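Local coordinates for protein putative peptidase (Chlamydophila abortus, PDB 3CE2) that probably acts as a zinc-dependent oligopeptidase of the M3B family that degrades small bioactive peptides, at residues Ala172-Pro177 against His254-Lys259; Ala544-Leu549 against Phe596-Lys601; Leu564-Ser569 against Leu576-Lys581. One frame throughout, in Å; residues are numbered along the deposited sequence.

Contact 1: Ala172-Pro177 against His254-Lys259; sequences ASAFTP and HVFYAK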
ATOM      1  N   ALA A 172       8.157  23.096 -10.494  1.00 50.56           N
ATOM      2  CA  ALA A 172       9.048  22.255  -9.709  1.00 56.98           C
ATOM      3  C   ALA A 172       9.566  23.047  -8.516  1.00 58.18           C
ATOM      4  O   ALA A 172      10.050  22.484  -7.541  1.00 60.93           O
ATOM      5  CB  ALA A 172      10.214  21.756 -10.568  1.00 52.68           C
ATOM      6  N   SER A 173       9.448  24.364  -8.612  1.00 55.30           N
ATOM      7  CA  SER A 173      10.088  25.271  -7.683  1.00 51.01           C
ATOM      8  C   SER A 173       9.151  25.502  -6.521  1.00 48.70           C
ATOM      9  O   SER A 173       9.573  25.683  -5.391  1.00 52.48           O
ATOM     10  CB  SER A 173      10.333  26.596  -8.385  1.00 51.19           C
ATOM     11  OG  SER A 173      11.509  27.177  -7.888  1.00 61.23           O
ATOM     12  N   ALA A 174       7.863  25.499  -6.821  1.00 48.13           N
ATOM     13  CA  ALA A 174       6.828  25.715  -5.833  1.00 49.14           C
ATOM     14  C   ALA A 174       6.772  24.578  -4.814  1.00 52.77           C
ATOM     15  O   ALA A 174       6.187  24.729  -3.740  1.00 53.50           O
ATOM     16  CB  ALA A 174       5.482  25.867  -6.524  1.00 44.66           C
ATOM     17  N   PHE A 175       7.373  23.440  -5.150  1.00 55.28           N
ATOM     18  CA  PHE A 175       7.225  22.257  -4.327  1.00 53.15           C
ATOM     19  C   PHE A 175       7.685  22.574  -2.926  1.00 51.30           C
ATOM     20  O   PHE A 175       6.983  22.306  -1.947  1.00 47.76           O
ATOM     21  CB  PHE A 175       8.016  21.072  -4.888  1.00 62.63           C
ATOM     22  CG  PHE A 175       7.955  19.851  -4.009  1.00 69.35           C
ATOM     23  CD1 PHE A 175       6.818  19.037  -4.004  1.00 71.36           C
ATOM     24  CD2 PHE A 175       9.019  19.531  -3.153  1.00 73.23           C
ATOM     25  CE1 PHE A 175       6.746  17.915  -3.171  1.00 70.15           C
ATOM     26  CE2 PHE A 175       8.957  18.408  -2.311  1.00 72.69           C
ATOM     27  CZ  PHE A 175       7.814  17.601  -2.326  1.00 70.09           C
ATOM     28  N   THR A 176       8.874  23.160  -2.846  1.00 51.55           N
ATOM     29  CA  THR A 176       9.501  23.500  -1.585  1.00 49.28           C
ATOM     30  C   THR A 176       8.572  24.306  -0.652  1.00 51.23           C
ATOM     31  O   THR A 176       8.154  23.808   0.386  1.00 51.77           O
ATOM     32  CB  THR A 176      10.817  24.219  -1.857  1.00 52.89           C
ATOM     33  OG1 THR A 176      11.682  23.321  -2.557  1.00 62.41           O
ATOM     34  CG2 THR A 176      11.499  24.655  -0.577  1.00 49.39           C
ATOM     35  N   PRO A 177       8.218  25.540  -1.029  1.00 48.88           N
ATOM     36  CA  PRO A 177       7.305  26.304  -0.192  1.00 49.02           C
ATOM     37  C   PRO A 177       5.981  25.595   0.117  1.00 51.81           C
ATOM     38  O   PRO A 177       5.388  25.831   1.187  1.00 52.70           O
ATOM     39  CB  PRO A 177       7.035  27.562  -1.024  1.00 46.15           C
ATOM     40  CG  PRO A 177       7.492  27.230  -2.390  1.00 47.90           C
ATOM     41  CD  PRO A 177       8.637  26.309  -2.206  1.00 50.16           C
ATOM     42  N   HIS A 254      -3.056  21.383  -4.465  1.00 43.92           N
ATOM     43  CA  HIS A 254      -3.409  20.481  -5.543  1.00 44.58           C
ATOM     44  C   HIS A 254      -4.104  21.225  -6.660  1.00 47.53           C
ATOM     45  O   HIS A 254      -3.824  20.980  -7.836  1.00 51.88           O
ATOM     46  CB  HIS A 254      -4.274  19.330  -5.053  1.00 43.45           C
ATOM     47  CG  HIS A 254      -3.591  18.479  -4.044  1.00 43.75           C
ATOM     48  ND1 HIS A 254      -4.275  17.756  -3.094  1.00 47.84           N
ATOM     49  CD2 HIS A 254      -2.277  18.270  -3.806  1.00 48.13           C
ATOM     50  CE1 HIS A 254      -3.409  17.121  -2.325  1.00 53.59           C
ATOM     51  NE2 HIS A 254      -2.188  17.419  -2.733  1.00 53.93           N
ATOM     52  N   VAL A 255      -4.983  22.153  -6.300  1.00 46.50           N
ATOM     53  CA  VAL A 255      -5.681  22.959  -7.309  1.00 43.65           C
ATOM     54  C   VAL A 255      -4.704  23.784  -8.130  1.00 46.36           C
ATOM     55  O   VAL A 255      -4.857  23.918  -9.329  1.00 52.69           O
ATOM     56  CB  VAL A 255      -6.702  23.875  -6.672  1.00 39.11           C
ATOM     57  CG1 VAL A 255      -7.334  24.786  -7.718  1.00 37.96           C
ATOM     58  CG2 VAL A 255      -7.752  23.044  -5.970  1.00 41.09           C
ATOM     59  N   PHE A 256      -3.684  24.313  -7.477  1.00 47.22           N
ATOM     60  CA  PHE A 256      -2.683  25.093  -8.174  1.00 48.12           C
ATOM     61  C   PHE A 256      -1.976  24.236  -9.208  1.00 51.56           C
ATOM     62  O   PHE A 256      -1.888  24.619 -10.368  1.00 55.11           O
ATOM     63  CB  PHE A 256      -1.692  25.677  -7.172  1.00 41.95           C
ATOM     64  CG  PHE A 256      -0.347  26.025  -7.756  1.00 40.80           C
ATOM     65  CD1 PHE A 256      -0.164  27.200  -8.476  1.00 44.14           C
ATOM     66  CD2 PHE A 256       0.747  25.200  -7.542  1.00 40.62           C
ATOM     67  CE1 PHE A 256       1.074  27.541  -8.979  1.00 37.85           C
ATOM     68  CE2 PHE A 256       1.997  25.531  -8.042  1.00 41.44           C
ATOM     69  CZ  PHE A 256       2.154  26.701  -8.770  1.00 41.63           C
ATOM     70  N   TYR A 257      -1.480  23.078  -8.790  1.00 49.79           N
ATOM     71  CA  TYR A 257      -0.753  22.195  -9.697  1.00 52.70           C
ATOM     72  C   TYR A 257      -1.653  21.643 -10.812  1.00 53.35           C
ATOM     73  O   TYR A 257      -1.241  21.551 -11.960  1.00 55.26           O
ATOM     74  CB  TYR A 257      -0.153  21.026  -8.932  1.00 55.14           C
ATOM     75  CG  TYR A 257       1.165  21.272  -8.196  1.00 59.93           C
ATOM     76  CD1 TYR A 257       2.318  21.663  -8.885  1.00 56.73           C
ATOM     77  CD2 TYR A 257       1.273  21.037  -6.814  1.00 57.25           C
ATOM     78  CE1 TYR A 257       3.535  21.837  -8.217  1.00 57.95           C
ATOM     79  CE2 TYR A 257       2.487  21.213  -6.136  1.00 57.39           C
ATOM     80  CZ  TYR A 257       3.613  21.612  -6.841  1.00 61.32           C
ATOM     81  OH  TYR A 257       4.824  21.785  -6.177  1.00 62.35           O
ATOM     82  N   ALA A 258      -2.882  21.276 -10.471  1.00 52.15           N
ATOM     83  CA  ALA A 258      -3.797  20.688 -11.437  1.00 52.76           C
ATOM     84  C   ALA A 258      -4.135  21.642 -12.573  1.00 57.95           C
ATOM     85  O   ALA A 258      -4.070  21.281 -13.746  1.00 61.92           O
ATOM     86  CB  ALA A 258      -5.083  20.261 -10.748  1.00 48.67           C
ATOM     87  N   LYS A 259      -4.537  22.856 -12.233  1.00 58.40           N
ATOM     88  CA  LYS A 259      -5.048  23.737 -13.254  1.00 59.30           C
ATOM     89  C   LYS A 259      -3.923  24.309 -14.121  1.00 58.08           C
ATOM     90  O   LYS A 259      -4.157  24.709 -15.247  1.00 60.83           O
ATOM     91  CB  LYS A 259      -5.964  24.815 -12.662  1.00 62.42           C
ATOM     92  CG  LYS A 259      -5.280  26.116 -12.291  1.00 68.81           C
ATOM     93  CD  LYS A 259      -6.245  27.041 -11.559  1.00 67.78           C
ATOM     94  CE  LYS A 259      -5.494  28.181 -10.874  1.00 66.74           C
ATOM     95  NZ  LYS A 259      -6.312  28.753  -9.779  1.00 65.53           N
TER
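Tyr257 and Phe256, neighbours on helix 240-260, meet Ala174 and Phe175 where helix 165-174 gives way to the following loop. The contact lies at the surface of the largely helical M3B fold, away from its zinc sites. It joins helix 165-174, in the Oligopeptidase F sequence region, to helix 240-260, in the M3 peptidase region. Tyr257 has its CG beside the backbone N and anti to the carbonyl carbon, chi1 -81°. The ring therefore leaves the helix toward segment 172-177 and ends with its hydroxyl against the backbone of Phe175. Phe175 CB lies 3.5 Å from Tyr257 OH, which sits at the edge of the Phe175 ring, near its plane. The two side chains cross obliquely, and a chi1 of 176° carries the Phe175 ring on beyond the hydroxyl. CD2 of Phe256 rests over the rim of one face of the neighbouring Tyr257 ring. Leu171 and Leu178 touch both aromatic side chains of helix 240-260. No hydrogen bond spans the two segments, although the Tyr257 hydroxyl comes near the backbone N of Phe175. The methyl of Ala174 approaches the Phe256 ring obliquely, with Ala174 CB 3.8 Å from Phe256 CE2.

Contact 2: Ala544-Leu549 against Phe596-Lys601; sequences AALCFL and FCFIEK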
ATOM      1  N   ALA A 544     -10.434  -6.080  -5.486  1.00 43.77           N
ATOM      2  CA  ALA A 544      -9.854  -7.015  -6.453  1.00 41.30           C
ATOM      3  C   ALA A 544      -9.464  -8.336  -5.798  1.00 41.88           C
ATOM      4  O   ALA A 544      -9.687  -9.403  -6.377  1.00 45.60           O
ATOM      5  CB  ALA A 544      -8.670  -6.407  -7.127  1.00 34.64           C
ATOM      6  N   ALA A 545      -8.867  -8.263  -4.604  1.00 39.83           N
ATOM      7  CA  ALA A 545      -8.395  -9.462  -3.901  1.00 37.26           C
ATOM      8  C   ALA A 545      -9.583 -10.356  -3.575  1.00 43.58           C
ATOM      9  O   ALA A 545      -9.535 -11.571  -3.787  1.00 44.70           O
ATOM     10  CB  ALA A 545      -7.670  -9.082  -2.630  1.00 37.56           C
ATOM     11  N   LEU A 546     -10.655  -9.737  -3.069  1.00 38.93           N
ATOM     12  CA  LEU A 546     -11.847 -10.463  -2.695  1.00 39.97           C
ATOM     13  C   LEU A 546     -12.561 -11.068  -3.904  1.00 39.66           C
ATOM     14  O   LEU A 546     -13.078 -12.182  -3.834  1.00 40.00           O
ATOM     15  CB  LEU A 546     -12.785  -9.551  -1.919  1.00 38.77           C
ATOM     16  CG  LEU A 546     -12.293  -9.191  -0.526  1.00 35.19           C
ATOM     17  CD1 LEU A 546     -13.359  -8.409   0.139  1.00 34.08           C
ATOM     18  CD2 LEU A 546     -11.978 -10.429   0.282  1.00 35.51           C
ATOM     19  N   CYS A 547     -12.571 -10.335  -5.007  1.00 42.00           N
ATOM     20  CA  CYS A 547     -13.117 -10.829  -6.264  1.00 40.98           C
ATOM     21  C   CYS A 547     -12.376 -12.053  -6.757  1.00 40.24           C
ATOM     22  O   CYS A 547     -12.964 -13.113  -6.934  1.00 49.23           O
ATOM     23  CB  CYS A 547     -13.048  -9.740  -7.325  1.00 47.86           C
ATOM     24  SG  CYS A 547     -13.691 -10.226  -8.944  1.00 55.21           S
ATOM     25  N   PHE A 548     -11.080 -11.914  -6.983  1.00 46.80           N
ATOM     26  CA  PHE A 548     -10.233 -13.049  -7.363  1.00 40.58           C
ATOM     27  C   PHE A 548     -10.449 -14.231  -6.453  1.00 36.65           C
ATOM     28  O   PHE A 548     -10.629 -15.362  -6.900  1.00 38.01           O
ATOM     29  CB  PHE A 548      -8.785 -12.642  -7.266  1.00 42.31           C
ATOM     30  CG  PHE A 548      -8.253 -12.030  -8.509  1.00 44.20           C
ATOM     31  CD1 PHE A 548      -8.436 -12.656  -9.731  1.00 50.10           C
ATOM     32  CD2 PHE A 548      -7.532 -10.863  -8.460  1.00 43.41           C
ATOM     33  CE1 PHE A 548      -7.926 -12.104 -10.881  1.00 47.37           C
ATOM     34  CE2 PHE A 548      -7.013 -10.308  -9.598  1.00 41.93           C
ATOM     35  CZ  PHE A 548      -7.216 -10.916 -10.807  1.00 46.53           C
ATOM     36  N   LEU A 549     -10.452 -13.962  -5.162  1.00 36.48           N
ATOM     37  CA  LEU A 549     -10.598 -15.034  -4.174  1.00 43.43           C
ATOM     38  C   LEU A 549     -11.949 -15.759  -4.258  1.00 44.50           C
ATOM     39  O   LEU A 549     -12.011 -16.995  -4.230  1.00 51.92           O
ATOM     40  CB  LEU A 549     -10.347 -14.492  -2.757  1.00 36.61           C
ATOM     41  CG  LEU A 549     -10.479 -15.538  -1.666  1.00 38.28           C
ATOM     42  CD1 LEU A 549      -9.560 -16.727  -1.933  1.00 41.02           C
ATOM     43  CD2 LEU A 549     -10.219 -14.922  -0.301  1.00 40.22           C
ATOM     44  N   PHE A 596     -18.615  -7.960  -2.581  1.00 40.57           N
ATOM     45  CA  PHE A 596     -19.758  -7.894  -1.678  1.00 43.38           C
ATOM     46  C   PHE A 596     -20.351  -9.270  -1.362  1.00 42.86           C
ATOM     47  O   PHE A 596     -20.768  -9.542  -0.228  1.00 44.06           O
ATOM     48  CB  PHE A 596     -20.822  -6.968  -2.246  1.00 45.46           C
ATOM     49  CG  PHE A 596     -20.462  -5.518  -2.165  1.00 44.42           C
ATOM     50  CD1 PHE A 596     -19.636  -5.055  -1.169  1.00 46.73           C
ATOM     51  CD2 PHE A 596     -20.997  -4.609  -3.049  1.00 49.73           C
ATOM     52  CE1 PHE A 596     -19.319  -3.717  -1.073  1.00 45.55           C
ATOM     53  CE2 PHE A 596     -20.685  -3.266  -2.959  1.00 50.41           C
ATOM     54  CZ  PHE A 596     -19.833  -2.825  -1.960  1.00 48.40           C
ATOM     55  N   CYS A 597     -20.362 -10.145  -2.356  1.00 39.15           N
ATOM     56  CA  CYS A 597     -20.797 -11.521  -2.129  1.00 47.18           C
ATOM     57  C   CYS A 597     -20.013 -12.197  -1.028  1.00 45.11           C
ATOM     58  O   CYS A 597     -20.572 -12.795  -0.114  1.00 47.46           O
ATOM     59  CB  CYS A 597     -20.678 -12.340  -3.411  1.00 45.79           C
ATOM     60  SG  CYS A 597     -21.973 -11.925  -4.593  1.00 55.15           S
ATOM     61  N   PHE A 598     -18.702 -12.114  -1.138  1.00 44.78           N
ATOM     62  CA  PHE A 598     -17.819 -12.671  -0.142  1.00 44.92           C
ATOM     63  C   PHE A 598     -18.144 -12.119   1.246  1.00 43.86           C
ATOM     64  O   PHE A 598     -18.200 -12.858   2.226  1.00 44.52           O
ATOM     65  CB  PHE A 598     -16.380 -12.325  -0.514  1.00 45.04           C
ATOM     66  CG  PHE A 598     -15.361 -12.931   0.391  1.00 44.69           C
ATOM     67  CD1 PHE A 598     -14.687 -14.093   0.014  1.00 45.25           C
ATOM     68  CD2 PHE A 598     -15.068 -12.346   1.612  1.00 42.42           C
ATOM     69  CE1 PHE A 598     -13.741 -14.655   0.846  1.00 45.69           C
ATOM     70  CE2 PHE A 598     -14.123 -12.911   2.458  1.00 46.34           C
ATOM     71  CZ  PHE A 598     -13.460 -14.068   2.079  1.00 45.45           C
ATOM     72  N   ILE A 599     -18.360 -10.814   1.327  1.00 38.42           N
ATOM     73  CA  ILE A 599     -18.583 -10.189   2.611  1.00 39.66           C
ATOM     74  C   ILE A 599     -19.921 -10.650   3.178  1.00 46.02           C
ATOM     75  O   ILE A 599     -20.008 -11.040   4.346  1.00 49.77           O
ATOM     76  CB  ILE A 599     -18.507  -8.669   2.468  1.00 40.79           C
ATOM     77  CG1 ILE A 599     -17.090  -8.279   2.052  1.00 36.89           C
ATOM     78  CG2 ILE A 599     -18.867  -7.976   3.744  1.00 38.54           C
ATOM     79  CD1 ILE A 599     -17.023  -6.967   1.371  1.00 34.39           C
ATOM     80  N   GLU A 600     -20.949 -10.647   2.334  1.00 45.25           N
ATOM     81  CA  GLU A 600     -22.276 -11.072   2.739  1.00 42.88           C
ATOM     82  C   GLU A 600     -22.236 -12.464   3.309  1.00 46.36           C
ATOM     83  O   GLU A 600     -22.858 -12.751   4.341  1.00 48.41           O
ATOM     84  CB  GLU A 600     -23.198 -11.059   1.538  1.00 56.04           C
ATOM     85  CG  GLU A 600     -24.621 -11.452   1.833  1.00 66.16           C
ATOM     86  CD  GLU A 600     -25.401 -10.338   2.488  1.00 73.38           C
ATOM     87  OE1 GLU A 600     -25.467  -9.233   1.899  1.00 73.89           O
ATOM     88  OE2 GLU A 600     -25.951 -10.577   3.590  1.00 79.32           O
ATOM     89  N   LYS A 601     -21.488 -13.341   2.652  1.00 42.59           N
ATOM     90  CA  LYS A 601     -21.440 -14.707   3.111  1.00 46.49           C
ATOM     91  C   LYS A 601     -20.873 -14.764   4.514  1.00 49.40           C
ATOM     92  O   LYS A 601     -21.350 -15.520   5.358  1.00 56.51           O
ATOM     93  CB  LYS A 601     -20.601 -15.564   2.187  1.00 48.26           C
ATOM     94  CG  LYS A 601     -20.775 -17.010   2.467  1.00 52.58           C
ATOM     95  CD  LYS A 601     -19.645 -17.824   1.909  1.00 58.11           C
ATOM     96  CE  LYS A 601     -19.739 -19.239   2.467  1.00 63.40           C
ATOM     97  NZ  LYS A 601     -18.424 -19.909   2.565  1.00 65.57           N
TER
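Phe598 meets Leu546 and Leu549, and across the two segments Ile599 meets Leu546. Phe596, at the start of segment 596-601, points away from helix 536-553 and packs on Phe470 of helix 451-487. Phe598, two residues on, points toward that helix. Its CG lies anti to the backbone N, chi1 -176°, and this carries the ring up to both leucines. Leu546 CD2 stands over one face, 4.0 Å from the centroid of the Phe598 ring and 18° off the ring normal. This is a CH-pi contact, displaced toward the CD2-CE2 side of the ring. Leu549 uses its own CD2 and approaches obliquely at the CE1-CZ side, 3.7 Å from Phe598 CE1. Lys602 adds a cation-pi interaction to the same ring. The contact is a steep helix-helix crossing in the Peptidase family M3 region. The local axes of 544-549 and 596-601 cross at 79° and approach to 9.3 Å. Leu546 and Phe598 have the nearest CA atoms, 6.9 Å apart. Ile599 comes next. Its CB points to the flank, but CG1 and CD1 reach back to the other branch of Leu546, with Ile599 CD1 4.1 Å from Leu546 CD1. Leu546 thus divides its two methyls between Phe598 and Ile599. Ile599 also touches Leu462 and Ile465 of helix 451-487, while Leu549 touches Met438 of helix 431-447.

Contact 3: Leu564-Ser569 against Leu576-Lys581; sequences LNFLKS and LEILKK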
ATOM      1  N   LEU A 564      -3.288 -16.348 -11.401  1.00 45.82           N
ATOM      2  CA  LEU A 564      -1.904 -16.704 -11.615  1.00 40.04           C
ATOM      3  C   LEU A 564      -1.326 -15.869 -12.739  1.00 41.67           C
ATOM      4  O   LEU A 564      -0.178 -15.394 -12.632  1.00 39.13           O
ATOM      5  CB  LEU A 564      -1.769 -18.200 -11.882  1.00 38.45           C
ATOM      6  CG  LEU A 564      -1.412 -19.129 -10.685  1.00 41.98           C
ATOM      7  CD1 LEU A 564      -1.484 -18.492  -9.288  1.00 35.69           C
ATOM      8  CD2 LEU A 564      -2.223 -20.426 -10.681  1.00 40.86           C
ATOM      9  N   ASN A 565      -2.120 -15.653 -13.794  1.00 40.49           N
ATOM     10  CA  ASN A 565      -1.680 -14.826 -14.936  1.00 39.60           C
ATOM     11  C   ASN A 565      -1.501 -13.378 -14.514  1.00 45.32           C
ATOM     12  O   ASN A 565      -0.582 -12.677 -14.978  1.00 43.95           O
ATOM     13  CB  ASN A 565      -2.672 -14.872 -16.085  1.00 43.65           C
ATOM     14  CG  ASN A 565      -2.580 -16.153 -16.897  1.00 48.65           C
ATOM     15  OD1 ASN A 565      -1.727 -17.009 -16.653  1.00 47.75           O
ATOM     16  ND2 ASN A 565      -3.475 -16.290 -17.872  1.00 50.87           N
ATOM     17  N   PHE A 566      -2.373 -12.928 -13.619  1.00 38.30           N
ATOM     18  CA  PHE A 566      -2.215 -11.605 -13.068  1.00 37.94           C
ATOM     19  C   PHE A 566      -0.853 -11.494 -12.339  1.00 36.10           C
ATOM     20  O   PHE A 566      -0.114 -10.547 -12.505  1.00 33.66           O
ATOM     21  CB  PHE A 566      -3.377 -11.315 -12.126  1.00 36.10           C
ATOM     22  CG  PHE A 566      -3.086 -10.249 -11.141  1.00 36.58           C
ATOM     23  CD1 PHE A 566      -3.206  -8.925 -11.490  1.00 39.55           C
ATOM     24  CD2 PHE A 566      -2.690 -10.569  -9.864  1.00 34.82           C
ATOM     25  CE1 PHE A 566      -2.937  -7.928 -10.570  1.00 41.05           C
ATOM     26  CE2 PHE A 566      -2.417  -9.583  -8.944  1.00 41.60           C
ATOM     27  CZ  PHE A 566      -2.537  -8.259  -9.296  1.00 39.99           C
ATOM     28  N   LEU A 567      -0.505 -12.490 -11.552  1.00 37.82           N
ATOM     29  CA  LEU A 567       0.686 -12.393 -10.750  1.00 37.06           C
ATOM     30  C   LEU A 567       1.907 -12.321 -11.659  1.00 43.24           C
ATOM     31  O   LEU A 567       2.890 -11.653 -11.332  1.00 43.81           O
ATOM     32  CB  LEU A 567       0.769 -13.597  -9.815  1.00 38.20           C
ATOM     33  CG  LEU A 567      -0.246 -13.614  -8.679  1.00 41.41           C
ATOM     34  CD1 LEU A 567       0.043 -14.718  -7.694  1.00 41.13           C
ATOM     35  CD2 LEU A 567      -0.198 -12.300  -7.968  1.00 45.01           C
ATOM     36  N   LYS A 568       1.835 -13.008 -12.806  1.00 46.49           N
ATOM     37  CA  LYS A 568       2.946 -13.058 -13.766  1.00 38.26           C
ATOM     38  C   LYS A 568       2.992 -11.848 -14.689  1.00 39.31           C
ATOM     39  O   LYS A 568       3.833 -11.792 -15.590  1.00 33.01           O
ATOM     40  CB  LYS A 568       2.838 -14.305 -14.612  1.00 39.42           C
ATOM     41  CG  LYS A 568       2.781 -15.541 -13.758  1.00 47.34           C
ATOM     42  CD  LYS A 568       2.498 -16.807 -14.565  1.00 44.54           C
ATOM     43  CE  LYS A 568       2.004 -17.903 -13.612  1.00 47.54           C
ATOM     44  NZ  LYS A 568       2.304 -19.260 -14.104  1.00 44.97           N
ATOM     45  N   SER A 569       2.101 -10.878 -14.476  1.00 36.70           N
ATOM     46  CA  SER A 569       1.984  -9.767 -15.411  1.00 36.80           C
ATOM     47  C   SER A 569       2.892  -8.607 -15.078  1.00 39.01           C
ATOM     48  O   SER A 569       3.109  -7.742 -15.929  1.00 41.75           O
ATOM     49  CB  SER A 569       0.537  -9.281 -15.524  1.00 38.86           C
ATOM     50  OG  SER A 569      -0.313 -10.349 -15.910  1.00 39.64           O
ATOM     51  N   LEU A 576      -5.446  -1.258 -14.689  1.00 41.38           N
ATOM     52  CA  LEU A 576      -6.799  -1.756 -14.981  1.00 42.02           C
ATOM     53  C   LEU A 576      -6.781  -2.726 -16.152  1.00 43.30           C
ATOM     54  O   LEU A 576      -7.536  -3.710 -16.163  1.00 49.40           O
ATOM     55  CB  LEU A 576      -7.805  -0.632 -15.236  1.00 40.49           C
ATOM     56  CG  LEU A 576      -8.056   0.373 -14.101  1.00 47.56           C
ATOM     57  CD1 LEU A 576      -9.086   1.391 -14.531  1.00 42.82           C
ATOM     58  CD2 LEU A 576      -8.419  -0.275 -12.740  1.00 39.02           C
ATOM     59  N   GLU A 577      -5.928  -2.447 -17.135  1.00 42.12           N
ATOM     60  CA  GLU A 577      -5.758  -3.351 -18.265  1.00 44.08           C
ATOM     61  C   GLU A 577      -5.225  -4.705 -17.819  1.00 43.52           C
ATOM     62  O   GLU A 577      -5.749  -5.739 -18.237  1.00 46.36           O
ATOM     63  CB  GLU A 577      -4.881  -2.736 -19.347  1.00 44.60           C
ATOM     64  CG  GLU A 577      -5.594  -1.607 -20.061  1.00 57.43           C
ATOM     65  CD  GLU A 577      -6.924  -2.088 -20.654  1.00 68.32           C
ATOM     66  OE1 GLU A 577      -6.919  -3.145 -21.341  1.00 65.58           O
ATOM     67  OE2 GLU A 577      -7.976  -1.430 -20.415  1.00 73.39           O
ATOM     68  N   ILE A 578      -4.219  -4.702 -16.946  1.00 36.59           N
ATOM     69  CA  ILE A 578      -3.702  -5.953 -16.401  1.00 37.65           C
ATOM     70  C   ILE A 578      -4.824  -6.736 -15.736  1.00 38.29           C
ATOM     71  O   ILE A 578      -4.937  -7.950 -15.864  1.00 42.37           O
ATOM     72  CB  ILE A 578      -2.630  -5.711 -15.352  1.00 35.97           C
ATOM     73  CG1 ILE A 578      -1.310  -5.343 -16.024  1.00 38.57           C
ATOM     74  CG2 ILE A 578      -2.450  -6.961 -14.494  1.00 34.92           C
ATOM     75  CD1 ILE A 578      -0.197  -4.942 -15.007  1.00 39.88           C
ATOM     76  N   LEU A 579      -5.664  -6.025 -15.010  1.00 41.39           N
ATOM     77  CA  LEU A 579      -6.765  -6.663 -14.352  1.00 38.98           C
ATOM     78  C   LEU A 579      -7.788  -7.156 -15.362  1.00 40.39           C
ATOM     79  O   LEU A 579      -8.288  -8.266 -15.213  1.00 41.31           O
ATOM     80  CB  LEU A 579      -7.401  -5.696 -13.370  1.00 43.10           C
ATOM     81  CG  LEU A 579      -6.573  -5.438 -12.124  1.00 42.30           C
ATOM     82  CD1 LEU A 579      -7.281  -4.407 -11.247  1.00 41.75           C
ATOM     83  CD2 LEU A 579      -6.451  -6.733 -11.391  1.00 36.84           C
ATOM     84  N   LYS A 580      -8.103  -6.349 -16.381  1.00 38.84           N
ATOM     85  CA  LYS A 580      -9.050  -6.802 -17.402  1.00 41.29           C
ATOM     86  C   LYS A 580      -8.591  -8.116 -18.022  1.00 44.07           C
ATOM     87  O   LYS A 580      -9.346  -9.084 -18.059  1.00 38.43           O
ATOM     88  CB  LYS A 580      -9.286  -5.767 -18.492  1.00 44.40           C
ATOM     89  CG  LYS A 580     -10.630  -5.094 -18.422  1.00 54.99           C
ATOM     90  CD  LYS A 580     -11.246  -4.897 -19.798  1.00 60.50           C
ATOM     91  CE  LYS A 580     -10.812  -3.575 -20.401  1.00 69.95           C
ATOM     92  NZ  LYS A 580     -11.753  -3.160 -21.486  1.00 73.20           N
ATOM     93  N   LYS A 581      -7.349  -8.143 -18.491  1.00 47.67           N
ATOM     94  CA  LYS A 581      -6.783  -9.351 -19.053  1.00 56.12           C
ATOM     95  C   LYS A 581      -7.048 -10.527 -18.131  1.00 55.64           C
ATOM     96  O   LYS A 581      -7.187 -11.642 -18.597  1.00 59.47           O
ATOM     97  CB  LYS A 581      -5.274  -9.209 -19.254  1.00 58.65           C
ATOM     98  CG  LYS A 581      -4.891  -8.267 -20.349  1.00 67.63           C
ATOM     99  CD  LYS A 581      -3.396  -8.408 -20.690  1.00 75.91           C
ATOM    100  CE  LYS A 581      -2.947  -7.371 -21.759  1.00 73.44           C
ATOM    101  NZ  LYS A 581      -2.527  -6.070 -21.154  1.00 62.48           N
TER
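Ile578, Phe566 and Ser569 carry most of this contact, with Leu579 adding a smaller share. The segments belong to two consecutive helices of the M3 peptidase region, 559-567 and 575-581, joined by a short loop. Ile578 points at the first helix. Its CG2 branch, anti to the backbone N, does the touching: Ile578 CG2 lies 3.7 Å from Phe566 CD1 and 3.9 Å from Ser569 CB. The Phe566 side chain crosses that of Ile578 at about a right angle. It runs alongside Leu579 in the same direction, with Phe566 CE1 3.8 Å from Leu579 CD2. Both aliphatic groups meet the ring obliquely. Phe566 also meets the rings of His409 and Phe548, which link it to helices 394-416 and 536-553. Its side chain is about 9 Å from that of the zinc ligand Glu430. Ser569 turns its hydroxyl back along its own chain, chi1 -57°, and donates a short bond to Asn565 O. The hydroxyl is probably satisfied within its own segment, and Ser569 offers its CB to Ile578. No directional bond fixes the two segments against each other, so their fit depends on the shapes of Ile578 CG2, Leu579 CD2 and the Phe566 ring.

Contact 1 closes before the other two begin along the chain. Both segments of contact 3 fall between the two segments of contact 2. Helix 559-567 follows helix 536-553, and helix 590-607 follows helix 575-581, so contacts 2 and 3 belong to one run of helices in the M3 peptidase region. Their centres are 18 Å apart and they touch through Phe548, which packs on Leu579. This brings the two contacts into one packed region, near the zinc site formed by the two HExxH histidines, His402 and His406, and Glu430. Contact 1 lies about 39 Å from contact 2 and 34 Å from contact 3, centre to centre. It ties two helices together at the surface, on the other side of the chain's centre from contact 2.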